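Local coordinates for microcin B17-processing protein McbB (Escherichia coli str. K-12 substr. MG1655, PDB 6GRH), which is necessary to process the inactive microcin B17 precursor, McbA, into the active antibiotic peptide, at residues Glu146-Ser150 / Asp151-Arg155; Cys195-Glu198 / Arg199-Arg203; Asn211-Trp215 / Ala216-Gln220; Leu232-Gly235 / Glu236-Gly240. All blocks are in the same frame, centred on the assembly; numbering follows the deposited sequence. Where two conformers were deposited one is given.

Contact 1 (Glu146-Ser150 / Asp151-Arg155); sequences ENYHS and DIVKR
Asp151 gives its backbone N-H to the imidazole of His149, with N to ND1 at 3.1 Å and an N-H...acceptor angle of 156°. The donor sits in the ring plane at the ring edge, so ND1 serves here as the acceptor. His149 CG stands trans to its own backbone N (chi1 -163°), which carries the ring forward beside the Asp151 side chain. Ring and carboxylate run the same way with planes 41° apart; ND1 and OD2, at 4.0 Å, do not touch. On the other oxygen, a water 2.7 Å away donates to Asp151 OD1 and accepts from Ser150 OG at 2.6 Å, while Ser150 OG also bonds Met227 N. This is a histidine N-cap at the start of helix 150-160. Ile152 N then bonds His149 O at 3.1 Å. Val153 lays CG2 obliquely against the Tyr148 ring, 4.2 Å from CE1; the phenol OH is hydrogen-bonded to His193 of helix 193-204. Lys154 N meets Ser150 O at 3.0 Å as a regular i to i+4 bond. Arg155 N continues the pattern to Asp151 O, and its guanidinium reaches the backbone oxygens of Ile128 and Asp130.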
loop_
_atom_site.group_PDB
_atom_site.type_symbol
_atom_site.label_atom_id
_atom_site.label_comp_id
_atom_site.label_asym_id
_atom_site.label_seq_id
_atom_site.Cartn_x
_atom_site.Cartn_y
_atom_site.Cartn_z
ATOM N N GLU B 146 -28.832 6.021 -1.947
ATOM C CA GLU B 146 -28.473 7.445 -2.000
ATOM C C GLU B 146 -28.402 8.057 -0.609
ATOM O O GLU B 146 -27.493 8.834 -0.305
ATOM C CB GLU B 146 -29.452 8.250 -2.867
ATOM C CG GLU B 146 -29.167 8.098 -4.335
ATOM C CD GLU B 146 -29.829 9.112 -5.256
ATOM O OE1 GLU B 146 -30.338 10.172 -4.822
ATOM O OE2 GLU B 146 -29.776 8.825 -6.461
ATOM N N ASN B 147 -29.360 7.719 0.241
ATOM C CA ASN B 147 -29.368 8.219 1.599
ATOM C C ASN B 147 -28.960 7.082 2.528
ATOM O O ASN B 147 -29.781 6.296 2.980
ATOM C CB ASN B 147 -30.721 8.811 1.916
ATOM C CG ASN B 147 -31.094 9.894 0.928
ATOM O OD1 ASN B 147 -30.307 10.820 0.677
ATOM N ND2 ASN B 147 -32.275 9.767 0.315
ATOM N N TYR B 148 -27.662 7.018 2.797
ATOM C CA TYR B 148 -27.075 5.895 3.516
ATOM C C TYR B 148 -27.429 5.943 5.014
ATOM O O TYR B 148 -27.439 6.989 5.615
ATOM C CB TYR B 148 -25.560 5.907 3.345
ATOM C CG TYR B 148 -24.884 4.824 4.109
ATOM C CD1 TYR B 148 -24.683 3.577 3.549
ATOM C CD2 TYR B 148 -24.465 5.041 5.433
ATOM C CE1 TYR B 148 -24.098 2.560 4.283
ATOM C CE2 TYR B 148 -23.865 4.045 6.166
ATOM C CZ TYR B 148 -23.684 2.802 5.592
ATOM O OH TYR B 148 -23.066 1.827 6.316
ATOM N N HIS B 149 -27.733 4.795 5.582
ATOM C CA HIS B 149 -27.711 4.606 7.028
ATOM C C HIS B 149 -27.323 3.154 7.228
ATOM O O HIS B 149 -27.879 2.279 6.543
ATOM C CB HIS B 149 -29.062 4.904 7.700
ATOM C CG HIS B 149 -28.946 5.104 9.182
ATOM N ND1 HIS B 149 -28.599 4.086 10.042
ATOM C CD2 HIS B 149 -29.074 6.214 9.949
ATOM C CE1 HIS B 149 -28.524 4.554 11.275
ATOM N NE2 HIS B 149 -28.807 5.845 11.246
ATOM N N SER B 150 -26.391 2.898 8.153
ATOM C CA SER B 150 -25.920 1.544 8.451
ATOM C C SER B 150 -27.009 0.578 8.904
ATOM O O SER B 150 -26.908 -0.602 8.614
ATOM C CB SER B 150 -24.793 1.562 9.501
ATOM O OG SER B 150 -25.209 2.158 10.710
ATOM N N ASP B 151 -28.015 1.070 9.627
ATOM C CA ASP B 151 -29.186 0.269 10.009
ATOM C C ASP B 151 -29.917 -0.391 8.835
ATOM O O ASP B 151 -30.475 -1.464 8.999
ATOM C CB ASP B 151 -30.213 1.106 10.799
ATOM C CG ASP B 151 -29.833 1.303 12.259
ATOM O OD1 ASP B 151 -28.840 0.711 12.741
ATOM O OD2 ASP B 151 -30.554 2.051 12.945
ATOM N N ILE B 152 -29.924 0.253 7.666
ATOM C CA ILE B 152 -30.574 -0.322 6.479
ATOM C C ILE B 152 -29.819 -1.569 6.033
ATOM O O ILE B 152 -30.410 -2.597 5.766
ATOM C CB ILE B 152 -30.632 0.679 5.330
ATOM C CG1 ILE B 152 -31.511 1.880 5.737
ATOM C CG2 ILE B 152 -31.142 -0.003 4.076
ATOM C CD1 ILE B 152 -31.418 3.060 4.800
ATOM N N VAL B 153 -28.492 -1.477 5.986
ATOM C CA VAL B 153 -27.668 -2.621 5.627
ATOM C C VAL B 153 -27.857 -3.733 6.648
ATOM O O VAL B 153 -27.977 -4.900 6.279
ATOM C CB VAL B 153 -26.173 -2.246 5.489
ATOM C CG1 VAL B 153 -25.339 -3.470 5.108
ATOM C CG2 VAL B 153 -25.997 -1.159 4.446
ATOM N N LYS B 154 -27.902 -3.372 7.925
ATOM C CA LYS B 154 -28.057 -4.353 8.984
ATOM C C LYS B 154 -29.397 -5.102 8.893
ATOM O O LYS B 154 -29.433 -6.314 9.075
ATOM C CB LYS B 154 -27.911 -3.653 10.332
ATOM C CG LYS B 154 -28.027 -4.520 11.562
ATOM C CD LYS B 154 -27.694 -3.648 12.781
ATOM C CE LYS B 154 -27.948 -4.365 14.084
ATOM N NZ LYS B 154 -26.747 -5.182 14.425
ATOM N N ARG B 155 -30.468 -4.375 8.594
ATOM C CA ARG B 155 -31.787 -4.983 8.371
ATOM C C ARG B 155 -31.770 -6.011 7.215
ATOM O O ARG B 155 -32.316 -7.108 7.343
ATOM C CB ARG B 155 -32.814 -3.893 8.068
ATOM C CG ARG B 155 -34.220 -4.397 7.742
ATOM C CD ARG B 155 -35.023 -3.328 7.028
ATOM N NE ARG B 155 -36.290 -3.827 6.475
ATOM C CZ ARG B 155 -37.005 -3.209 5.533
ATOM N NH1 ARG B 155 -36.595 -2.052 5.006
ATOM N NH2 ARG B 155 -38.143 -3.754 5.098
HETATM O O HOH W 1 -26.187 0.467 12.427
#

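Contact 2 (Cys195-Glu198 / Arg199-Arg203); sequences CHIE and RWLSR. With ZN (zinc ion), chain F; SO4 (sulfate ion), chain G.
The backbone O of His196 lies under the indole of Trp200, 3.3 Å from the ring plane and displaced toward the rim, with Trp200 CG at 3.4 Å from that oxygen. Trp200 CG is trans to its own carbonyl carbon (chi1 -47°), which folds the ring back over the preceding turn. The same oxygen accepts from Trp200 N at 3.0 Å. One residue on, Leu201 N bonds Ile197 O at 2.9 Å. These are successive i to i+4 bonds of helix 193-204, whose first turn carries Cys195, with Cys192 just ahead of it: Cys195 SG binds zinc at 2.3 Å, and this CxxC pair is completed by Cys290 and Cys292 near the C terminus. One turn on from Cys195, Arg199 meets a sulfate, probably from the crystallisation liquor, edge-on, its NH1 to O3 and NH2 to O4 both 2.7 Å, at nearly straight angles. Arg203 joins from the next turn, NH2 reaching sulfate O4 at 3.1 Å, so O4 is shared by both guanidinium groups, whose positive charges the anion would probably balance. Outside this shell, Glu282 forms a salt bridge with Arg203 NH1. His196 ND1 is hydrogen-bonded to Cys192 O, and Arg179 makes a cation-pi contact with Trp200.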
loop_
_atom_site.group_PDB
_atom_site.type_symbol
_atom_site.label_atom_id
_atom_site.label_comp_id
_atom_site.label_asym_id
_atom_site.label_seq_id
_atom_site.Cartn_x
_atom_site.Cartn_y
_atom_site.Cartn_z
ATOM N N CYS B 195 -16.941 -4.418 6.662
ATOM C CA CYS B 195 -15.534 -4.563 6.347
ATOM C C CYS B 195 -15.044 -3.492 5.363
ATOM O O CYS B 195 -13.925 -2.975 5.516
ATOM C CB CYS B 195 -15.218 -5.969 5.826
ATOM S SG CYS B 195 -15.401 -7.270 7.054
ATOM N N HIS B 196 -15.880 -3.160 4.378
ATOM C CA HIS B 196 -15.563 -2.170 3.354
ATOM C C HIS B 196 -15.586 -0.750 3.890
ATOM O O HIS B 196 -14.583 0.022 3.729
ATOM C CB HIS B 196 -16.495 -2.307 2.139
ATOM C CG HIS B 196 -16.156 -3.474 1.280
ATOM N ND1 HIS B 196 -16.538 -4.759 1.587
ATOM C CD2 HIS B 196 -15.388 -3.562 0.165
ATOM C CE1 HIS B 196 -16.065 -5.584 0.670
ATOM N NE2 HIS B 196 -15.355 -4.884 -0.198
ATOM N N ILE B 197 -16.688 -0.390 4.535
ATOM C CA ILE B 197 -16.899 0.994 4.947
ATOM C C ILE B 197 -15.852 1.422 5.997
ATOM O O ILE B 197 -15.384 2.550 5.976
ATOM C CB ILE B 197 -18.346 1.216 5.422
ATOM C CG1 ILE B 197 -18.716 2.697 5.344
ATOM C CG2 ILE B 197 -18.551 0.681 6.821
ATOM C CD1 ILE B 197 -20.202 2.902 5.226
ATOM N N GLU B 198 -15.433 0.492 6.851
ATOM C CA GLU B 198 -14.343 0.742 7.808
ATOM C C GLU B 198 -12.982 0.930 7.126
ATOM O O GLU B 198 -12.179 1.757 7.555
ATOM C CB GLU B 198 -14.280 -0.375 8.855
ATOM C CG GLU B 198 -15.512 -0.358 9.771
ATOM C CD GLU B 198 -15.634 0.903 10.626
ATOM O OE1 GLU B 198 -14.574 1.489 10.951
ATOM O OE2 GLU B 198 -16.784 1.276 10.989
ATOM N N ARG B 199 -12.715 0.162 6.084
ATOM C CA ARG B 199 -11.514 0.381 5.267
ATOM C C ARG B 199 -11.508 1.805 4.668
ATOM O O ARG B 199 -10.478 2.498 4.761
ATOM C CB ARG B 199 -11.383 -0.682 4.180
ATOM C CG ARG B 199 -10.113 -0.609 3.339
ATOM C CD ARG B 199 -8.919 -1.124 4.097
ATOM N NE ARG B 199 -7.687 -1.049 3.317
ATOM C CZ ARG B 199 -6.857 0.001 3.253
ATOM N NH1 ARG B 199 -7.094 1.156 3.894
ATOM N NH2 ARG B 199 -5.767 -0.107 2.506
ATOM N N TRP B 200 -12.627 2.260 4.111
ATOM C CA TRP B 200 -12.678 3.597 3.492
ATOM C C TRP B 200 -12.655 4.720 4.536
ATOM O O TRP B 200 -11.976 5.741 4.334
ATOM C CB TRP B 200 -13.888 3.784 2.569
ATOM C CG TRP B 200 -14.153 2.660 1.582
ATOM C CD1 TRP B 200 -15.374 2.174 1.238
ATOM C CD2 TRP B 200 -13.195 1.889 0.839
ATOM N NE1 TRP B 200 -15.243 1.160 0.343
ATOM C CE2 TRP B 200 -13.923 0.966 0.066
ATOM C CE3 TRP B 200 -11.790 1.899 0.742
ATOM C CZ2 TRP B 200 -13.312 0.053 -0.791
ATOM C CZ3 TRP B 200 -11.172 0.980 -0.107
ATOM C CH2 TRP B 200 -11.935 0.066 -0.859
ATOM N N LEU B 201 -13.367 4.542 5.653
ATOM C CA LEU B 201 -13.344 5.557 6.716
ATOM C C LEU B 201 -11.940 5.758 7.331
ATOM O O LEU B 201 -11.553 6.903 7.601
ATOM C CB LEU B 201 -14.394 5.291 7.789
ATOM C CG LEU B 201 -15.832 5.419 7.280
ATOM C CD1 LEU B 201 -16.793 5.015 8.373
ATOM C CD2 LEU B 201 -16.189 6.800 6.779
ATOM N N SER B 202 -11.208 4.658 7.509
ATOM C CA SER B 202 -9.811 4.672 7.935
ATOM C C SER B 202 -8.908 5.419 6.957
ATOM O O SER B 202 -8.156 6.299 7.366
ATOM C CB SER B 202 -9.289 3.235 8.121
ATOM O OG SER B 202 -8.913 2.621 6.885
ATOM N N ARG B 203 -8.985 5.061 5.677
ATOM C CA ARG B 203 -8.204 5.740 4.619
ATOM C C ARG B 203 -8.492 7.244 4.556
ATOM O O ARG B 203 -7.577 8.023 4.273
ATOM C CB ARG B 203 -8.415 5.097 3.242
ATOM C CG ARG B 203 -7.839 5.892 2.057
ATOM C CD ARG B 203 -7.946 5.128 0.740
ATOM N NE ARG B 203 -7.101 3.927 0.770
ATOM C CZ ARG B 203 -7.283 2.832 0.032
ATOM N NH1 ARG B 203 -8.295 2.736 -0.831
ATOM N NH2 ARG B 203 -6.446 1.803 0.169
HETATM ZN ZN ZN F . -17.559 -7.783 7.796
HETATM S S SO4 G . -4.220 3.222 3.048
HETATM O O1 SO4 G . -4.228 4.416 2.172
HETATM O O2 SO4 G . -3.064 3.244 3.974
HETATM O O3 SO4 G . -5.455 3.242 3.865
HETATM O O4 SO4 G . -4.134 2.027 2.189
#

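Contact 3 (Asn211-Trp215 / Ala216-Gln220); sequences NEMSW and ANLLQ. With EDO (1,2-ethanediol), chain I.
Leu218 packs back across the turn onto Trp215 and Met213. Its CB lies 3.8 Å from Trp215 O, and its CG 3.5 Å from Ser214 O, the carbonyl that also accepts from Leu218 N. CG lies opposite the residue's own carbonyl carbon and beside its backbone N (chi1 -67°), which turns the branches back toward Trp215 and Met213. CD1 stands over the centre of the Trp215 six-membered ring, 3.7 Å from the centroid and only 8° off the normal, a CH-pi contact by both measures. CD2 reaches Met213 SD at 4.0 Å, the two side chains crossing at about a right angle. Trp215 in turn is stacked with Trp12 of the McbD chain, and Met16 of that chain packs on Leu218, placing this turn at a subunit interface; Pro283 of the second McbB subunit also touches Trp215. Before the helix, Asn211 OD1 accepts from Met213 N at 3.0 Å in an Asx turn. Glu212 OE2 is hydrogen-bonded to Trp287 NE1 and Gln288 NE2. Ser214 OG then takes two weak bonds, from Asn217 N at 3.5 Å and from Asn217 ND2 at 3.4 Å. The first of these, with Leu218 N bonded to Ser214 O at 2.9 Å, identifies a serine N-cap opening helix 215-220.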
loop_
_atom_site.group_PDB
_atom_site.type_symbol
_atom_site.label_atom_id
_atom_site.label_comp_id
_atom_site.label_asym_id
_atom_site.label_seq_id
_atom_site.Cartn_x
_atom_site.Cartn_y
_atom_site.Cartn_z
ATOM N N ASN B 211 -3.197 1.611 10.195
ATOM C CA ASN B 211 -3.924 1.221 11.408
ATOM C C ASN B 211 -4.915 2.289 11.923
ATOM O O ASN B 211 -4.522 3.397 12.261
ATOM C CB ASN B 211 -2.941 0.872 12.531
ATOM C CG ASN B 211 -3.635 0.625 13.847
ATOM O OD1 ASN B 211 -4.692 -0.017 13.900
ATOM N ND2 ASN B 211 -3.055 1.147 14.926
ATOM N N GLU B 212 -6.186 1.892 12.011
ATOM C CA GLU B 212 -7.304 2.743 12.465
ATOM C C GLU B 212 -7.491 2.811 14.011
ATOM O O GLU B 212 -8.203 3.695 14.504
ATOM C CB GLU B 212 -8.622 2.288 11.774
ATOM C CG GLU B 212 -9.467 1.163 12.413
ATOM C CD GLU B 212 -8.918 -0.269 12.251
ATOM O OE1 GLU B 212 -7.829 -0.461 11.656
ATOM O OE2 GLU B 212 -9.578 -1.227 12.723
ATOM N N MET B 213 -6.886 1.888 14.766
ATOM C CA MET B 213 -7.180 1.765 16.205
ATOM C C MET B 213 -6.332 2.680 17.097
ATOM O O MET B 213 -5.132 2.786 16.946
ATOM C CB MET B 213 -7.081 0.304 16.666
ATOM C CG MET B 213 -8.200 -0.585 16.129
ATOM S SD MET B 213 -9.834 -0.208 16.820
ATOM C CE MET B 213 -10.901 -1.197 15.773
ATOM N N SER B 214 -7.010 3.322 18.040
ATOM C CA SER B 214 -6.439 4.168 19.070
ATOM C C SER B 214 -7.542 4.292 20.144
ATOM O O SER B 214 -8.692 3.902 19.883
ATOM C CB SER B 214 -6.186 5.545 18.516
ATOM O OG SER B 214 -7.434 6.121 18.171
ATOM N N TRP B 215 -7.219 4.878 21.291
ATOM C CA TRP B 215 -8.251 5.049 22.325
ATOM C C TRP B 215 -9.450 5.886 21.857
ATOM O O TRP B 215 -10.565 5.595 22.247
ATOM C CB TRP B 215 -7.689 5.472 23.678
ATOM C CG TRP B 215 -7.293 4.226 24.415
ATOM C CD1 TRP B 215 -6.052 3.673 24.508
ATOM C CD2 TRP B 215 -8.192 3.323 25.066
ATOM N NE1 TRP B 215 -6.113 2.502 25.228
ATOM C CE2 TRP B 215 -7.423 2.259 25.571
ATOM C CE3 TRP B 215 -9.573 3.331 25.289
ATOM C CZ2 TRP B 215 -7.988 1.194 26.287
ATOM C CZ3 TRP B 215 -10.148 2.265 26.003
ATOM C CH2 TRP B 215 -9.346 1.207 26.485
ATOM N N ALA B 216 -9.227 6.872 20.995
ATOM C CA ALA B 216 -10.355 7.652 20.463
ATOM C C ALA B 216 -11.327 6.743 19.710
ATOM O O ALA B 216 -12.538 6.849 19.867
ATOM C CB ALA B 216 -9.859 8.780 19.577
ATOM N N ASN B 217 -10.791 5.800 18.950
ATOM C CA ASN B 217 -11.643 4.871 18.224
ATOM C C ASN B 217 -12.301 3.830 19.117
ATOM O O ASN B 217 -13.464 3.489 18.911
ATOM C CB ASN B 217 -10.864 4.216 17.106
ATOM C CG ASN B 217 -10.790 5.088 15.894
ATOM O OD1 ASN B 217 -11.788 5.295 15.202
ATOM N ND2 ASN B 217 -9.626 5.611 15.628
ATOM N N LEU B 218 -11.571 3.346 20.112
ATOM C CA LEU B 218 -12.117 2.389 21.074
ATOM C C LEU B 218 -13.303 2.968 21.860
ATOM O O LEU B 218 -14.330 2.307 22.002
ATOM C CB LEU B 218 -11.032 1.879 22.033
ATOM C CG LEU B 218 -9.944 1.008 21.380
ATOM C CD1 LEU B 218 -8.878 0.692 22.430
ATOM C CD2 LEU B 218 -10.524 -0.266 20.786
ATOM N N LEU B 219 -13.185 4.217 22.290
ATOM C CA LEU B 219 -14.290 4.867 22.995
ATOM C C LEU B 219 -15.540 5.014 22.103
ATOM O O LEU B 219 -16.633 4.843 22.591
ATOM C CB LEU B 219 -13.891 6.204 23.592
ATOM C CG LEU B 219 -12.831 6.121 24.691
ATOM C CD1 LEU B 219 -12.483 7.534 25.135
ATOM C CD2 LEU B 219 -13.265 5.289 25.891
ATOM N N GLN B 220 -15.364 5.289 20.825
ATOM C CA GLN B 220 -16.487 5.392 19.894
ATOM C C GLN B 220 -17.178 4.032 19.703
ATOM O O GLN B 220 -18.393 3.969 19.528
ATOM C CB GLN B 220 -16.016 5.903 18.536
ATOM C CG GLN B 220 -15.615 7.376 18.484
ATOM C CD GLN B 220 -14.912 7.709 17.178
ATOM O OE1 GLN B 220 -15.139 7.066 16.157
ATOM N NE2 GLN B 220 -14.049 8.703 17.205
HETATM C C1 EDO I . -9.949 -2.528 8.329
HETATM O O1 EDO I . -9.341 -2.653 7.050
HETATM C C2 EDO I . -10.145 -1.057 8.682
HETATM O O2 EDO I . -8.894 -0.464 9.033
#

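Contact 4 (Leu232-Gly235 / Glu236-Gly240)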
loop_
_atom_site.group_PDB
_atom_site.type_symbol
_atom_site.label_atom_id
_atom_site.label_comp_id
_atom_site.label_asym_id
_atom_site.label_seq_id
_atom_site.Cartn_x
_atom_site.Cartn_y
_atom_site.Cartn_z
ATOM N N LEU B 232 -21.226 14.340 -1.596
ATOM C CA LEU B 232 -21.652 15.474 -2.412
ATOM C C LEU B 232 -23.059 15.200 -2.922
ATOM O O LEU B 232 -23.451 14.047 -3.101
ATOM C CB LEU B 232 -20.705 15.723 -3.591
ATOM C CG LEU B 232 -19.395 16.490 -3.348
ATOM C CD1 LEU B 232 -18.814 16.895 -4.693
ATOM C CD2 LEU B 232 -19.564 17.719 -2.470
ATOM N N ALA B 233 -23.799 16.283 -3.132
ATOM C CA ALA B 233 -25.165 16.249 -3.662
ATOM C C ALA B 233 -25.151 15.699 -5.096
ATOM O O ALA B 233 -24.290 16.042 -5.891
ATOM C CB ALA B 233 -25.790 17.642 -3.621
ATOM N N LEU B 234 -26.101 14.836 -5.407
ATOM C CA LEU B 234 -26.127 14.154 -6.673
ATOM C C LEU B 234 -26.984 14.893 -7.675
ATOM O O LEU B 234 -28.037 15.408 -7.320
ATOM C CB LEU B 234 -26.644 12.726 -6.503
ATOM C CG LEU B 234 -25.780 11.818 -5.632
ATOM C CD1 LEU B 234 -26.448 10.459 -5.507
ATOM C CD2 LEU B 234 -24.403 11.646 -6.233
ATOM N N GLY B 235 -26.512 14.943 -8.921
ATOM C CA GLY B 235 -27.281 15.448 -10.043
ATOM C C GLY B 235 -27.605 14.289 -10.954
ATOM O O GLY B 235 -27.165 13.144 -10.686
ATOM N N GLU B 236 -28.347 14.578 -12.034
ATOM C CA GLU B 236 -28.694 13.578 -13.032
ATOM C C GLU B 236 -27.452 12.880 -13.603
ATOM O O GLU B 236 -27.468 11.665 -13.794
ATOM C CB GLU B 236 -29.542 14.154 -14.182
ATOM C CG GLU B 236 -30.163 13.084 -15.096
ATOM C CD GLU B 236 -30.583 13.530 -16.517
ATOM O OE1 GLU B 236 -31.273 14.553 -16.707
ATOM O OE2 GLU B 236 -30.235 12.803 -17.487
ATOM N N SER B 237 -26.376 13.618 -13.872
ATOM C CA SER B 237 -25.221 12.976 -14.510
ATOM C C SER B 237 -24.530 11.972 -13.573
ATOM O O SER B 237 -24.111 10.918 -14.017
ATOM C CB SER B 237 -24.229 14.006 -15.044
ATOM O OG SER B 237 -23.537 14.615 -13.972
ATOM N N GLU B 238 -24.426 12.288 -12.275
ATOM C CA GLU B 238 -23.837 11.356 -11.315
ATOM C C GLU B 238 -24.682 10.070 -11.224
ATOM O O GLU B 238 -24.152 8.966 -11.187
ATOM C CB GLU B 238 -23.683 11.970 -9.925
ATOM C CG GLU B 238 -22.545 12.972 -9.796
ATOM C CD GLU B 238 -22.844 14.350 -10.363
ATOM O OE1 GLU B 238 -24.024 14.680 -10.646
ATOM O OE2 GLU B 238 -21.871 15.113 -10.560
ATOM N N ARG B 239 -25.995 10.237 -11.210
ATOM C CA ARG B 239 -26.902 9.077 -11.218
ATOM C C ARG B 239 -26.736 8.207 -12.470
ATOM O O ARG B 239 -26.728 6.982 -12.364
ATOM C CB ARG B 239 -28.363 9.502 -11.052
ATOM C CG ARG B 239 -28.659 10.082 -9.706
ATOM C CD ARG B 239 -30.108 10.474 -9.543
ATOM N NE ARG B 239 -30.300 10.949 -8.177
ATOM C CZ ARG B 239 -30.362 12.226 -7.798
ATOM N NH1 ARG B 239 -30.330 13.243 -8.682
ATOM N NH2 ARG B 239 -30.501 12.503 -6.516
ATOM N N GLY B 240 -26.567 8.846 -13.631
ATOM C CA GLY B 240 -26.378 8.120 -14.916
ATOM C C GLY B 240 -25.088 7.327 -14.961
ATOM O O GLY B 240 -25.065 6.166 -15.355
#
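Gly235 N donates to Glu238 OE1 at 3.0 Å with an N-H...acceptor angle of 140°, a bent but sound bond that meets OE1 from above the carboxylate plane. The Glu238 chain turns back on itself to make it: CG lies beside the backbone N and chi2 is 78°, a fold that brings the carboxylate toward the loop. Gly235 has no side chain, and OE1 comes within 3.4 Å of its CA. Because Gly235 is the N-cap and Glu238 follows three residues later, this is the side-chain-to-N-cap half of a capping box; the glycine has no group to return the other half. Backbone pairing begins with Arg239 N on Gly235 O, 3.2 Å apart. Leu234 supplies the apolar part. Its CD2 touches Glu238 CB at 3.8 Å, while its CB lies over one face of the Arg239 guanidinium, displaced toward the rim and 3.9 Å from NH2. Arg239 NE forms a salt bridge with Glu146, which probably helps hold that chain, extended from CG to NE, in place. Glu238 OE2 has salt bridges to Arg248 and Lys247 of the third subunit, another copy of McbB. A buried carboxylate with a backbone N-H on one oxygen, two cations on the other and a helix N terminus beside it would probably stay ionised, joining the helix start to a subunit interface.

Along the chain the four contacts come in series, each a short turn at a helix or within one, and none nests in or crosses another. Contact 1 takes the chain from strand 139-144 into helix 150-160, and its Tyr148 packs on Ile197 of contact 2, on helix 193-204, which brings Cys195 to the zinc site. Contact 3 opens the following helix, 215-220, and leans back on contact 2 where Ser202 CB lies 3.8 Å from Glu212 CB. Contact 4 starts helix 236-254 and returns to contact 1, where Leu234 packs on Glu146. Contacts 3 and 4 lie far apart, about 34 Å between centres, and face different partner chains.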